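Local coordinates for leucine aminopeptidase (PDB 5GNE), which probably removes residues from the N-terminal end of peptides as a zinc-dependent aminopeptidase of the M28 family, at residues A[112-117]-A[357-362]; A[139-144]-A[207-212]; A[251-256]-A[324-329]. One frame throughout, in Å; residues are numbered along the deposited sequence.

Contact 1 (A[112-117]-A[357-362]); sequences AKIWQT and HMVNFT
I114 reaches across to three side chains of helix 355-373, and its two branches divide the work between them. CG2, set anti to the backbone N, approaches the sulfur of M358, with 4.1 Å from I114 CG2 to M358 SD. The CG1 arm has chi2 of -176° and is therefore extended, which carries CD1 out between V359 and T362, about one turn apart on the facing helix. There I114 CD1 lies 3.4 Å from T362 OG1 and 4.2 Å from V359 CG2. The approaches differ: the I114 and M358 chains pass at a slant, I114 meets V359 at about a right angle, and I114 and T362 run past one another in opposite senses.

Segments 112-117 and 357-362 belong to two helices that pack at a steep angle, their local axes 10.5 Å apart at closest approach and their N-to-C directions 110° apart. In this alpha/beta zinc exopeptidase fold helix 355-373 packs against helix 202-221, and helix 111-123 crosses the former at that steep angle. Both helices of the contact also rest on helix 202-221, whose S210 touches I114 and whose S207 touches M358. M358 is thus shared, its side chain about 12 Å from a bound zinc ion.

T362 OG1, the atom that I114 CD1 meets, donates to M358 O at 3.0 Å, from above the carbonyl plane and 42° out of it. That same M358 O also accepts the helical bond from T362 N, at 2.8 Å.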
ATOM      1  N   ALA A 112      19.853   6.868   8.148  1.00 60.06           N
ATOM      2  CA  ALA A 112      19.634   8.306   8.263  1.00 63.54           C
ATOM      3  C   ALA A 112      18.739   8.815   7.129  1.00 60.20           C
ATOM      4  O   ALA A 112      17.898   9.697   7.328  1.00 59.62           O
ATOM      5  CB  ALA A 112      20.961   9.049   8.267  1.00 69.09           C
ATOM      6  N   LYS A 113      18.908   8.237   5.945  1.00 55.10           N
ATOM      7  CA  LYS A 113      18.165   8.694   4.786  1.00 58.37           C
ATOM      8  C   LYS A 113      16.695   8.305   4.970  1.00 57.20           C
ATOM      9  O   LYS A 113      15.789   9.091   4.646  1.00 48.81           O
ATOM     10  CB  LYS A 113      18.736   8.064   3.522  1.00 58.09           C
ATOM     11  CG  LYS A 113      20.065   8.634   3.012  1.00 61.95           C
ATOM     12  CD  LYS A 113      19.937   9.686   1.938  1.00 72.62           C
ATOM     13  CE  LYS A 113      21.319  10.056   1.411  1.00 77.61           C
ATOM     14  NZ  LYS A 113      21.238  10.827   0.144  1.00 86.70           N
ATOM     15  N   ILE A 114      16.470   7.107   5.515  1.00 53.83           N
ATOM     16  CA  ILE A 114      15.131   6.679   5.929  1.00 58.58           C
ATOM     17  C   ILE A 114      14.488   7.689   6.869  1.00 61.76           C
ATOM     18  O   ILE A 114      13.387   8.181   6.614  1.00 60.33           O
ATOM     19  CB  ILE A 114      15.128   5.300   6.640  1.00 50.25           C
ATOM     20  CG1 ILE A 114      15.606   4.177   5.720  1.00 49.59           C
ATOM     21  CG2 ILE A 114      13.737   4.941   7.113  1.00 44.89           C
ATOM     22  CD1 ILE A 114      15.511   2.799   6.373  1.00 39.34           C
ATOM     23  N   TRP A 115      15.187   7.989   7.962  1.00 66.61           N
ATOM     24  CA  TRP A 115      14.657   8.873   8.991  1.00 59.90           C
ATOM     25  C   TRP A 115      14.339  10.244   8.420  1.00 55.14           C
ATOM     26  O   TRP A 115      13.287  10.811   8.728  1.00 60.24           O
ATOM     27  CB  TRP A 115      15.645   8.974  10.163  1.00 66.76           C
ATOM     28  CG  TRP A 115      15.069   9.623  11.387  1.00 65.93           C
ATOM     29  CD1 TRP A 115      15.279  10.906  11.830  1.00 59.89           C
ATOM     30  CD2 TRP A 115      14.109   9.045  12.278  1.00 64.39           C
ATOM     31  NE1 TRP A 115      14.552  11.131  12.974  1.00 64.19           N
ATOM     32  CE2 TRP A 115      13.816  10.006  13.267  1.00 65.01           C
ATOM     33  CE3 TRP A 115      13.480   7.792  12.349  1.00 58.03           C
ATOM     34  CZ2 TRP A 115      12.927   9.760  14.311  1.00 70.17           C
ATOM     35  CZ3 TRP A 115      12.593   7.551  13.382  1.00 60.05           C
ATOM     36  CH2 TRP A 115      12.327   8.528  14.350  1.00 71.92           C
ATOM     37  N   GLN A 116      15.210  10.747   7.547  1.00 53.35           N
ATOM     38  CA  GLN A 116      14.989  12.057   6.954  1.00 55.04           C
ATOM     39  C   GLN A 116      13.652  12.129   6.204  1.00 58.36           C
ATOM     40  O   GLN A 116      12.916  13.121   6.315  1.00 51.19           O
ATOM     41  CB  GLN A 116      16.126  12.422   6.019  1.00 57.98           C
ATOM     42  CG  GLN A 116      16.058  13.882   5.616  1.00 81.38           C
ATOM     43  CD  GLN A 116      17.305  14.348   4.908  1.00107.12           C
ATOM     44  OE1 GLN A 116      18.288  13.608   4.806  1.00117.42           O
ATOM     45  NE2 GLN A 116      17.292  15.594   4.445  1.00113.30           N
ATOM     46  N   THR A 117      13.333  11.060   5.471  1.00 57.52           N
ATOM     47  CA  THR A 117      12.077  10.983   4.718  1.00 46.43           C
ATOM     48  C   THR A 117      10.892  11.109   5.653  1.00 44.77           C
ATOM     49  O   THR A 117       9.981  11.903   5.408  1.00 54.83           O
ATOM     50  CB  THR A 117      11.940   9.670   3.918  1.00 46.32           C
ATOM     51  OG1 THR A 117      12.965   9.597   2.925  1.00 49.38           O
ATOM     52  CG2 THR A 117      10.603   9.616   3.207  1.00 47.67           C
ATOM     53  N   HIS A 357      13.223  -1.018  13.188  1.00 62.03           N
ATOM     54  CA  HIS A 357      12.100  -1.733  12.590  1.00 64.77           C
ATOM     55  C   HIS A 357      11.923  -1.442  11.090  1.00 55.54           C
ATOM     56  O   HIS A 357      11.771  -2.348  10.278  1.00 51.76           O
ATOM     57  CB  HIS A 357      10.838  -1.357  13.386  1.00 62.06           C
ATOM     58  CG  HIS A 357       9.784  -2.415  13.423  1.00 61.38           C
ATOM     59  ND1 HIS A 357      10.067  -3.752  13.601  1.00 61.02           N
ATOM     60  CD2 HIS A 357       8.430  -2.324  13.430  1.00 60.31           C
ATOM     61  CE1 HIS A 357       8.946  -4.443  13.636  1.00 54.16           C
ATOM     62  NE2 HIS A 357       7.935  -3.594  13.549  1.00 58.59           N
ATOM     63  N   MET A 358      12.035  -0.175  10.733  1.00 52.13           N
ATOM     64  CA  MET A 358      12.021   0.257   9.349  1.00 41.48           C
ATOM     65  C   MET A 358      13.207  -0.268   8.570  1.00 49.77           C
ATOM     66  O   MET A 358      13.050  -0.747   7.430  1.00 51.63           O
ATOM     67  CB  MET A 358      11.994   1.764   9.305  1.00 42.29           C
ATOM     68  CG  MET A 358      10.738   2.313   9.927  1.00 43.26           C
ATOM     69  SD  MET A 358      10.597   4.056   9.635  1.00 63.99           S
ATOM     70  CE  MET A 358       9.161   4.384  10.554  1.00 97.38           C
ATOM     71  N   VAL A 359      14.386  -0.215   9.188  1.00 43.35           N
ATOM     72  CA  VAL A 359      15.564  -0.775   8.548  1.00 42.64           C
ATOM     73  C   VAL A 359      15.296  -2.244   8.214  1.00 48.89           C
ATOM     74  O   VAL A 359      15.622  -2.694   7.129  1.00 51.58           O
ATOM     75  CB  VAL A 359      16.841  -0.672   9.437  1.00 51.19           C
ATOM     76  CG1 VAL A 359      17.933  -1.599   8.903  1.00 45.50           C
ATOM     77  CG2 VAL A 359      17.355   0.757   9.494  1.00 47.84           C
ATOM     78  N   ASN A 360      14.670  -2.989   9.124  1.00 53.27           N
ATOM     79  CA  ASN A 360      14.364  -4.395   8.839  1.00 50.25           C
ATOM     80  C   ASN A 360      13.370  -4.564   7.672  1.00 54.67           C
ATOM     81  O   ASN A 360      13.562  -5.437   6.830  1.00 54.28           O
ATOM     82  CB  ASN A 360      13.856  -5.113  10.090  1.00 49.24           C
ATOM     83  CG  ASN A 360      14.995  -5.472  11.078  1.00 57.84           C
ATOM     84  OD1 ASN A 360      16.181  -5.534  10.704  1.00 57.35           O
ATOM     85  ND2 ASN A 360      14.627  -5.728  12.335  1.00 44.23           N
ATOM     86  N   PHE A 361      12.321  -3.737   7.610  1.00 48.47           N
ATOM     87  CA  PHE A 361      11.429  -3.742   6.437  1.00 42.21           C
ATOM     88  C   PHE A 361      12.170  -3.372   5.149  1.00 38.11           C
ATOM     89  O   PHE A 361      11.911  -3.952   4.092  1.00 42.23           O
ATOM     90  CB  PHE A 361      10.257  -2.785   6.630  1.00 46.28           C
ATOM     91  CG  PHE A 361       9.165  -3.325   7.501  1.00 49.53           C
ATOM     92  CD1 PHE A 361       9.186  -3.111   8.871  1.00 52.38           C
ATOM     93  CD2 PHE A 361       8.125  -4.059   6.956  1.00 47.31           C
ATOM     94  CE1 PHE A 361       8.184  -3.618   9.698  1.00 58.16           C
ATOM     95  CE2 PHE A 361       7.111  -4.560   7.775  1.00 50.74           C
ATOM     96  CZ  PHE A 361       7.143  -4.338   9.150  1.00 48.29           C
ATOM     97  N   THR A 362      13.119  -2.445   5.234  1.00 39.51           N
ATOM     98  CA  THR A 362      13.963  -2.175   4.066  1.00 45.26           C
ATOM     99  C   THR A 362      14.780  -3.389   3.655  1.00 43.26           C
ATOM    100  O   THR A 362      14.848  -3.717   2.468  1.00 42.16           O
ATOM    101  CB  THR A 362      14.920  -0.980   4.314  1.00 38.17           C
ATOM    102  OG1 THR A 362      14.146   0.115   4.794  1.00 38.46           O
ATOM    103  CG2 THR A 362      15.601  -0.550   3.040  1.00 33.46           C
TER

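Contact 2 (A[139-144]-A[207-212]); sequences QWFKQQ and SGISVE
F141 presents the rim of its ring to I209 and buries more surface here than any other residue of the two segments. CG stands anti to the backbone N (chi1 177°), which sends the ring from helix 132-151 toward helix 202-221. The nearest carbons are F141 CD2 and I209 CG2, 4.0 Å apart, and the methyl lies at the ring edge, near its plane, rather than over a face. The long axes of the two side chains meet obliquely, and the CA atoms of F141 and I209, 8.7 Å apart, are the nearest such pair across the segments.

I209, second in buried area, meets the ring chiefly through CG2, with CD1 a little farther off. Beyond this contact its side chain also touches L121, I192 and A190, so the phenyl rim meets one side of a larger apolar cluster.

E212 comes third. Its CG occupies the position between backbone N and carbonyl carbon (chi1 72°), and the chain then runs extended, taking the carboxylate to the ring. E212 OE2 is 3.9 Å from F141 CE2 and 4.0 Å from F141 CZ, with the carboxylate plane turned 47° from that of the ring. No hydrogen bond links the segments, so this approach is one of van der Waals proximity. The E212 side chain also touches I188 and A190 of strand 185-191.

All three residues are buried. The I209 side chain comes within about 6 Å of that of H191, a zinc ligand, and D204, shared by both zinc ions, lies on the same helix as I209. A helix covering the sheet and carrying one metal ligand, D204, near its N-terminal end, with helix 132-151 packed alongside, is consistent with the alpha/beta fold of M28 zinc exopeptidases.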
ATOM      1  N   GLN A 139       3.639  15.128  -5.158  1.00 55.99           N
ATOM      2  CA  GLN A 139       4.611  15.763  -6.054  1.00 61.59           C
ATOM      3  C   GLN A 139       6.025  15.596  -5.546  1.00 54.83           C
ATOM      4  O   GLN A 139       6.945  15.337  -6.318  1.00 63.07           O
ATOM      5  CB  GLN A 139       4.295  17.246  -6.257  1.00 53.86           C
ATOM      6  CG  GLN A 139       2.969  17.448  -6.935  1.00 57.77           C
ATOM      7  CD  GLN A 139       2.524  18.878  -6.948  1.00 66.69           C
ATOM      8  OE1 GLN A 139       2.737  19.620  -5.991  1.00 78.61           O
ATOM      9  NE2 GLN A 139       1.891  19.282  -8.041  1.00 71.27           N
ATOM     10  N   TRP A 140       6.192  15.774  -4.246  1.00 51.21           N
ATOM     11  CA  TRP A 140       7.470  15.539  -3.590  1.00 53.11           C
ATOM     12  C   TRP A 140       8.039  14.146  -3.914  1.00 58.25           C
ATOM     13  O   TRP A 140       9.188  14.001  -4.335  1.00 60.39           O
ATOM     14  CB  TRP A 140       7.314  15.735  -2.084  1.00 52.04           C
ATOM     15  CG  TRP A 140       8.595  15.636  -1.349  1.00 56.95           C
ATOM     16  CD1 TRP A 140       9.539  16.616  -1.210  1.00 59.58           C
ATOM     17  CD2 TRP A 140       9.083  14.501  -0.628  1.00 58.88           C
ATOM     18  NE1 TRP A 140      10.583  16.160  -0.453  1.00 62.22           N
ATOM     19  CE2 TRP A 140      10.338  14.863  -0.087  1.00 63.28           C
ATOM     20  CE3 TRP A 140       8.586  13.213  -0.387  1.00 57.43           C
ATOM     21  CZ2 TRP A 140      11.103  13.987   0.685  1.00 64.05           C
ATOM     22  CZ3 TRP A 140       9.353  12.335   0.374  1.00 61.92           C
ATOM     23  CH2 TRP A 140      10.599  12.727   0.898  1.00 66.20           C
ATOM     24  N   PHE A 141       7.217  13.129  -3.705  1.00 54.95           N
ATOM     25  CA  PHE A 141       7.628  11.758  -3.917  1.00 49.44           C
ATOM     26  C   PHE A 141       8.141  11.550  -5.328  1.00 47.29           C
ATOM     27  O   PHE A 141       9.212  10.973  -5.525  1.00 49.35           O
ATOM     28  CB  PHE A 141       6.449  10.813  -3.642  1.00 44.32           C
ATOM     29  CG  PHE A 141       6.751   9.367  -3.891  1.00 38.93           C
ATOM     30  CD1 PHE A 141       6.536   8.807  -5.145  1.00 36.73           C
ATOM     31  CD2 PHE A 141       7.217   8.563  -2.864  1.00 39.18           C
ATOM     32  CE1 PHE A 141       6.806   7.475  -5.389  1.00 42.79           C
ATOM     33  CE2 PHE A 141       7.479   7.223  -3.074  1.00 42.68           C
ATOM     34  CZ  PHE A 141       7.277   6.670  -4.350  1.00 50.40           C
ATOM     35  N   LYS A 142       7.395  12.070  -6.303  1.00 58.21           N
ATOM     36  CA  LYS A 142       7.743  11.904  -7.716  1.00 55.50           C
ATOM     37  C   LYS A 142       9.114  12.503  -7.962  1.00 52.15           C
ATOM     38  O   LYS A 142       9.975  11.912  -8.614  1.00 53.94           O
ATOM     39  CB  LYS A 142       6.701  12.558  -8.631  1.00 42.89           C
ATOM     40  CG  LYS A 142       6.852  12.128 -10.097  1.00 49.62           C
ATOM     41  CD  LYS A 142       6.103  13.019 -11.082  1.00 51.97           C
ATOM     42  CE  LYS A 142       6.319  12.535 -12.512  1.00 53.51           C
ATOM     43  NZ  LYS A 142       7.669  12.921 -13.036  1.00 62.09           N
ATOM     44  N   GLN A 143       9.295  13.699  -7.445  1.00 52.45           N
ATOM     45  CA  GLN A 143      10.536  14.424  -7.638  1.00 57.94           C
ATOM     46  C   GLN A 143      11.707  13.743  -6.924  1.00 56.56           C
ATOM     47  O   GLN A 143      12.830  13.765  -7.432  1.00 54.82           O
ATOM     48  CB  GLN A 143      10.344  15.864  -7.183  1.00 62.78           C
ATOM     49  CG  GLN A 143      11.590  16.581  -6.789  1.00 83.97           C
ATOM     50  CD  GLN A 143      11.254  17.877  -6.111  1.00112.06           C
ATOM     51  OE1 GLN A 143      10.700  18.784  -6.732  1.00124.70           O
ATOM     52  NE2 GLN A 143      11.535  17.960  -4.814  1.00118.48           N
ATOM     53  N   GLN A 144      11.453  13.127  -5.765  1.00 56.78           N
ATOM     54  CA  GLN A 144      12.500  12.343  -5.083  1.00 53.00           C
ATOM     55  C   GLN A 144      12.985  11.196  -5.970  1.00 51.90           C
ATOM     56  O   GLN A 144      14.166  10.860  -5.986  1.00 53.20           O
ATOM     57  CB  GLN A 144      12.014  11.768  -3.755  1.00 46.01           C
ATOM     58  CG  GLN A 144      11.633  12.780  -2.712  1.00 51.78           C
ATOM     59  CD  GLN A 144      12.794  13.653  -2.296  1.00 62.69           C
ATOM     60  OE1 GLN A 144      12.801  14.847  -2.580  1.00 68.17           O
ATOM     61  NE2 GLN A 144      13.785  13.063  -1.630  1.00 57.88           N
ATOM     62  N   SER A 207       6.045   5.834   7.194  1.00 39.36           N
ATOM     63  CA  SER A 207       6.959   4.704   7.342  1.00 44.88           C
ATOM     64  C   SER A 207       7.072   3.888   6.046  1.00 49.22           C
ATOM     65  O   SER A 207       8.179   3.751   5.487  1.00 41.17           O
ATOM     66  CB  SER A 207       6.556   3.817   8.531  1.00 41.13           C
ATOM     67  OG  SER A 207       5.349   3.100   8.327  1.00 53.06           O
ATOM     68  N   GLY A 208       5.942   3.354   5.574  1.00 39.17           N
ATOM     69  CA  GLY A 208       5.951   2.594   4.346  1.00 36.53           C
ATOM     70  C   GLY A 208       6.590   3.329   3.181  1.00 34.10           C
ATOM     71  O   GLY A 208       7.457   2.786   2.497  1.00 41.17           O
ATOM     72  N   ILE A 209       6.198   4.580   2.980  1.00 33.42           N
ATOM     73  CA  ILE A 209       6.794   5.407   1.939  1.00 37.99           C
ATOM     74  C   ILE A 209       8.308   5.513   2.115  1.00 45.71           C
ATOM     75  O   ILE A 209       9.070   5.338   1.165  1.00 51.26           O
ATOM     76  CB  ILE A 209       6.222   6.835   1.950  1.00 41.41           C
ATOM     77  CG1 ILE A 209       4.779   6.836   1.460  1.00 37.99           C
ATOM     78  CG2 ILE A 209       7.091   7.756   1.094  1.00 37.77           C
ATOM     79  CD1 ILE A 209       4.653   6.519  -0.014  1.00 50.05           C
ATOM     80  N   SER A 210       8.751   5.806   3.329  1.00 37.98           N
ATOM     81  CA  SER A 210      10.184   5.982   3.538  1.00 47.03           C
ATOM     82  C   SER A 210      10.945   4.700   3.198  1.00 46.75           C
ATOM     83  O   SER A 210      12.025   4.733   2.604  1.00 52.97           O
ATOM     84  CB  SER A 210      10.473   6.430   4.982  1.00 48.61           C
ATOM     85  OG  SER A 210      10.313   5.355   5.899  1.00 47.22           O
ATOM     86  N   VAL A 211      10.399   3.571   3.621  1.00 32.63           N
ATOM     87  CA  VAL A 211      11.052   2.294   3.384  1.00 37.31           C
ATOM     88  C   VAL A 211      11.257   2.014   1.902  1.00 33.91           C
ATOM     89  O   VAL A 211      12.334   1.589   1.488  1.00 40.94           O
ATOM     90  CB  VAL A 211      10.267   1.157   4.043  1.00 41.94           C
ATOM     91  CG1 VAL A 211      10.718  -0.222   3.525  1.00 32.88           C
ATOM     92  CG2 VAL A 211      10.429   1.270   5.577  1.00 33.17           C
ATOM     93  N   GLU A 212      10.242   2.278   1.094  1.00 32.90           N
ATOM     94  CA  GLU A 212      10.356   1.981  -0.328  1.00 42.43           C
ATOM     95  C   GLU A 212      11.219   3.008  -1.021  1.00 36.79           C
ATOM     96  O   GLU A 212      11.872   2.679  -2.028  1.00 41.07           O
ATOM     97  CB  GLU A 212       8.972   1.856  -0.996  1.00 44.00           C
ATOM     98  CG  GLU A 212       8.187   3.132  -1.185  1.00 41.97           C
ATOM     99  CD  GLU A 212       6.918   2.912  -2.020  1.00 48.79           C
ATOM    100  OE1 GLU A 212       6.810   1.887  -2.735  1.00 50.58           O
ATOM    101  OE2 GLU A 212       6.003   3.752  -1.927  1.00 44.15           O
TER

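Contact 3 (A[251-256]-A[324-329]); sequences DFLQKK and EGFKTT
L253, near the C-terminal end of helix 243-254, forks against E324 and F326, where the chain leaves helix 318-323 on its way to strand 328-332. This is a helix-to-loop contact at the surface of the alpha/beta peptidase fold, away from the zinc site.

Taking segment 251-256 in order, D251 OD2 pairs with K255 NZ, just past the helix end, in a salt bridge of 3.4 Å. F252 starts toward the other segment, but its ring swings off to pack edge-to-face with Y231 and W321. W321 also stacks edge-to-face with F326, so the W321 ring contacts an aromatic side chain of each segment.

At L253 the crossing contact is made. The branch at CG, with chi2 of 176° setting its rotation, points CD1 to E324 and CD2 to F326. L253 CD1 lies 3.5 Å from E324 CD, and a bend at chi2 (-71°) folds the glutamate over this methyl, bringing E324 CB, CG and the carboxylate all within 4.0 Å of L253 CD1. The polar end has another partner, since E324 OE2 is hydrogen-bonded to Q250 NE2, a residue of the helix that carries L253. On the aromatic side the L253 and F326 chains run antiparallel past each other.

After Q254 and K255, K256 is the first residue to leave helical geometry; its positive phi of 55° and the bond from K256 N to L253 O at 3.1 Å belong to a Schellman motif. A second Schellman motif, with G325 at positive phi and F326 N bonded to W321 O, ends helix 318-323. The ring meets the leucine through its far end: F326 CZ lies 3.7 Å from L253 CD2.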
ATOM      1  N   ASP A 251      -4.984   1.081 -14.067  1.00 43.52           N
ATOM      2  CA  ASP A 251      -4.013   1.610 -15.027  1.00 44.52           C
ATOM      3  C   ASP A 251      -3.026   0.528 -15.488  1.00 49.82           C
ATOM      4  O   ASP A 251      -2.704   0.442 -16.682  1.00 54.08           O
ATOM      5  CB  ASP A 251      -3.257   2.792 -14.422  1.00 46.00           C
ATOM      6  CG  ASP A 251      -2.373   3.502 -15.432  1.00 61.02           C
ATOM      7  OD1 ASP A 251      -2.937   4.259 -16.253  1.00 67.38           O
ATOM      8  OD2 ASP A 251      -1.128   3.350 -15.391  1.00 60.79           O
ATOM      9  N   PHE A 252      -2.607  -0.342 -14.569  1.00 49.48           N
ATOM     10  CA  PHE A 252      -1.762  -1.477 -14.931  1.00 45.08           C
ATOM     11  C   PHE A 252      -2.515  -2.460 -15.852  1.00 53.23           C
ATOM     12  O   PHE A 252      -1.934  -3.095 -16.735  1.00 46.69           O
ATOM     13  CB  PHE A 252      -1.312  -2.228 -13.675  1.00 37.31           C
ATOM     14  CG  PHE A 252      -0.021  -1.722 -13.089  1.00 34.40           C
ATOM     15  CD1 PHE A 252       0.022  -0.493 -12.443  1.00 28.88           C
ATOM     16  CD2 PHE A 252       1.147  -2.466 -13.195  1.00 29.08           C
ATOM     17  CE1 PHE A 252       1.213  -0.019 -11.903  1.00 36.21           C
ATOM     18  CE2 PHE A 252       2.345  -1.989 -12.665  1.00 32.05           C
ATOM     19  CZ  PHE A 252       2.373  -0.761 -12.018  1.00 32.85           C
ATOM     20  N   LEU A 253      -3.814  -2.609 -15.613  1.00 48.86           N
ATOM     21  CA  LEU A 253      -4.616  -3.532 -16.396  1.00 44.74           C
ATOM     22  C   LEU A 253      -4.805  -3.004 -17.811  1.00 53.92           C
ATOM     23  O   LEU A 253      -4.648  -3.742 -18.785  1.00 49.64           O
ATOM     24  CB  LEU A 253      -5.972  -3.768 -15.727  1.00 48.03           C
ATOM     25  CG  LEU A 253      -5.970  -4.736 -14.536  1.00 46.77           C
ATOM     26  CD1 LEU A 253      -7.346  -4.816 -13.880  1.00 35.56           C
ATOM     27  CD2 LEU A 253      -5.518  -6.113 -14.990  1.00 33.41           C
ATOM     28  N   GLN A 254      -5.135  -1.722 -17.915  1.00 51.79           N
ATOM     29  CA  GLN A 254      -5.273  -1.073 -19.207  1.00 54.38           C
ATOM     30  C   GLN A 254      -3.983  -1.088 -20.021  1.00 64.92           C
ATOM     31  O   GLN A 254      -4.001  -1.359 -21.218  1.00 69.35           O
ATOM     32  CB  GLN A 254      -5.757   0.359 -19.011  1.00 47.97           C
ATOM     33  CG  GLN A 254      -7.225   0.404 -18.648  1.00 63.32           C
ATOM     34  CD  GLN A 254      -7.632   1.672 -17.931  1.00 70.26           C
ATOM     35  OE1 GLN A 254      -6.960   2.701 -18.025  1.00 83.95           O
ATOM     36  NE2 GLN A 254      -8.744   1.604 -17.206  1.00 64.51           N
ATOM     37  N   LYS A 255      -2.858  -0.845 -19.360  1.00 59.21           N
ATOM     38  CA  LYS A 255      -1.584  -0.812 -20.061  1.00 49.01           C
ATOM     39  C   LYS A 255      -1.039  -2.207 -20.261  1.00 53.31           C
ATOM     40  O   LYS A 255       0.020  -2.381 -20.868  1.00 52.37           O
ATOM     41  CB  LYS A 255      -0.573   0.010 -19.283  1.00 48.83           C
ATOM     42  CG  LYS A 255      -0.728   1.483 -19.479  1.00 44.91           C
ATOM     43  CD  LYS A 255       0.206   2.216 -18.550  1.00 52.10           C
ATOM     44  CE  LYS A 255      -0.154   3.686 -18.527  1.00 54.39           C
ATOM     45  NZ  LYS A 255       0.948   4.425 -17.901  1.00 58.27           N
ATOM     46  N   LYS A 256      -1.792  -3.200 -19.801  1.00 52.22           N
ATOM     47  CA  LYS A 256      -1.376  -4.579 -19.969  1.00 59.93           C
ATOM     48  C   LYS A 256       0.020  -4.869 -19.414  1.00 64.48           C
ATOM     49  O   LYS A 256       0.724  -5.719 -19.938  1.00 75.60           O
ATOM     50  CB  LYS A 256      -1.432  -4.942 -21.453  1.00 69.42           C
ATOM     51  CG  LYS A 256      -2.215  -6.200 -21.800  1.00 78.20           C
ATOM     52  CD  LYS A 256      -3.695  -5.929 -22.018  1.00 85.78           C
ATOM     53  CE  LYS A 256      -4.444  -7.238 -22.265  1.00 94.07           C
ATOM     54  NZ  LYS A 256      -5.912  -7.052 -22.429  1.00 99.14           N
ATOM     55  N   GLU A 324      -7.866  -8.253  -8.501  1.00 40.08           N
ATOM     56  CA  GLU A 324      -7.700  -8.285  -9.950  1.00 35.84           C
ATOM     57  C   GLU A 324      -6.772  -9.392 -10.404  1.00 45.31           C
ATOM     58  O   GLU A 324      -6.250  -9.357 -11.523  1.00 45.78           O
ATOM     59  CB  GLU A 324      -7.173  -6.937 -10.465  1.00 37.74           C
ATOM     60  CG  GLU A 324      -8.153  -5.799 -10.312  1.00 51.31           C
ATOM     61  CD  GLU A 324      -9.347  -5.883 -11.276  1.00 59.09           C
ATOM     62  OE1 GLU A 324      -9.527  -6.910 -11.957  1.00 49.83           O
ATOM     63  OE2 GLU A 324     -10.103  -4.892 -11.364  1.00 64.93           O
ATOM     64  N   GLY A 325      -6.577 -10.384  -9.539  1.00 43.91           N
ATOM     65  CA  GLY A 325      -5.784 -11.554  -9.882  1.00 34.46           C
ATOM     66  C   GLY A 325      -4.279 -11.420  -9.737  1.00 40.30           C
ATOM     67  O   GLY A 325      -3.546 -12.279 -10.196  1.00 45.89           O
ATOM     68  N   PHE A 326      -3.798 -10.358  -9.102  1.00 34.47           N
ATOM     69  CA  PHE A 326      -2.365 -10.240  -8.882  1.00 42.56           C
ATOM     70  C   PHE A 326      -1.915 -10.819  -7.561  1.00 40.47           C
ATOM     71  O   PHE A 326      -2.645 -10.749  -6.583  1.00 56.00           O
ATOM     72  CB  PHE A 326      -1.936  -8.794  -8.953  1.00 40.99           C
ATOM     73  CG  PHE A 326      -2.219  -8.146 -10.272  1.00 39.89           C
ATOM     74  CD1 PHE A 326      -1.341  -8.275 -11.320  1.00 41.30           C
ATOM     75  CD2 PHE A 326      -3.335  -7.365 -10.435  1.00 45.41           C
ATOM     76  CE1 PHE A 326      -1.578  -7.640 -12.511  1.00 44.53           C
ATOM     77  CE2 PHE A 326      -3.582  -6.724 -11.627  1.00 49.21           C
ATOM     78  CZ  PHE A 326      -2.700  -6.867 -12.675  1.00 44.83           C
ATOM     79  N   LYS A 327      -0.720 -11.408  -7.543  1.00 48.25           N
ATOM     80  CA  LYS A 327      -0.155 -11.990  -6.323  1.00 40.89           C
ATOM     81  C   LYS A 327       0.432 -10.935  -5.405  1.00 41.39           C
ATOM     82  O   LYS A 327       1.178 -10.062  -5.807  1.00 54.90           O
ATOM     83  CB  LYS A 327       0.894 -13.036  -6.663  1.00 41.50           C
ATOM     84  CG  LYS A 327       0.285 -14.286  -7.299  1.00 48.37           C
ATOM     85  CD  LYS A 327       1.363 -15.261  -7.717  1.00 53.09           C
ATOM     86  CE  LYS A 327       0.791 -16.559  -8.221  1.00 52.54           C
ATOM     87  NZ  LYS A 327       1.869 -17.575  -8.277  1.00 60.06           N
ATOM     88  N   THR A 328       0.138 -11.083  -4.136  1.00 40.62           N
ATOM     89  CA  THR A 328       0.263 -10.025  -3.173  1.00 34.99           C
ATOM     90  C   THR A 328       0.856 -10.519  -1.873  1.00 39.44           C
ATOM     91  O   THR A 328       0.534 -11.600  -1.421  1.00 53.57           O
ATOM     92  CB  THR A 328      -1.137  -9.422  -2.963  1.00 44.09           C
ATOM     93  OG1 THR A 328      -1.305  -8.289  -3.830  1.00 45.46           O
ATOM     94  CG2 THR A 328      -1.391  -9.021  -1.563  1.00 49.41           C
ATOM     95  N   THR A 329       1.750  -9.738  -1.284  1.00 40.60           N
ATOM     96  CA  THR A 329       2.204 -10.008   0.079  1.00 35.11           C
ATOM     97  C   THR A 329       2.262  -8.710   0.893  1.00 37.61           C
ATOM     98  O   THR A 329       2.524  -7.635   0.343  1.00 38.69           O
ATOM     99  CB  THR A 329       3.581 -10.699   0.095  1.00 37.81           C
ATOM    100  OG1 THR A 329       3.938 -10.991   1.450  1.00 43.94           O
ATOM    101  CG2 THR A 329       4.653  -9.806  -0.487  1.00 32.68           C
TER

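Contacts 1 and 2 are buried helix pairs linked by helix 202-221, a member of contact 2 and a neighbour of contact 1, as T117 CG2 at 3.6 Å from S210 CB attests. Their centres lie 12 Å apart, and contact 2 is nested in the chain loop closed by contact 1. Contact 3 differs in place and make-up: a surface meeting of a helix end with a loop, 28 Å from contact 1 and 21 Å from contact 2 between centres. None has a hydrogen bond across its segments. In contact 1 an isoleucine meets sulfur, a methyl and a hydroxyl; in contact 2 a ring meets a methyl and a carboxylate; in contact 3 a leucine meets a ring and a carboxylate.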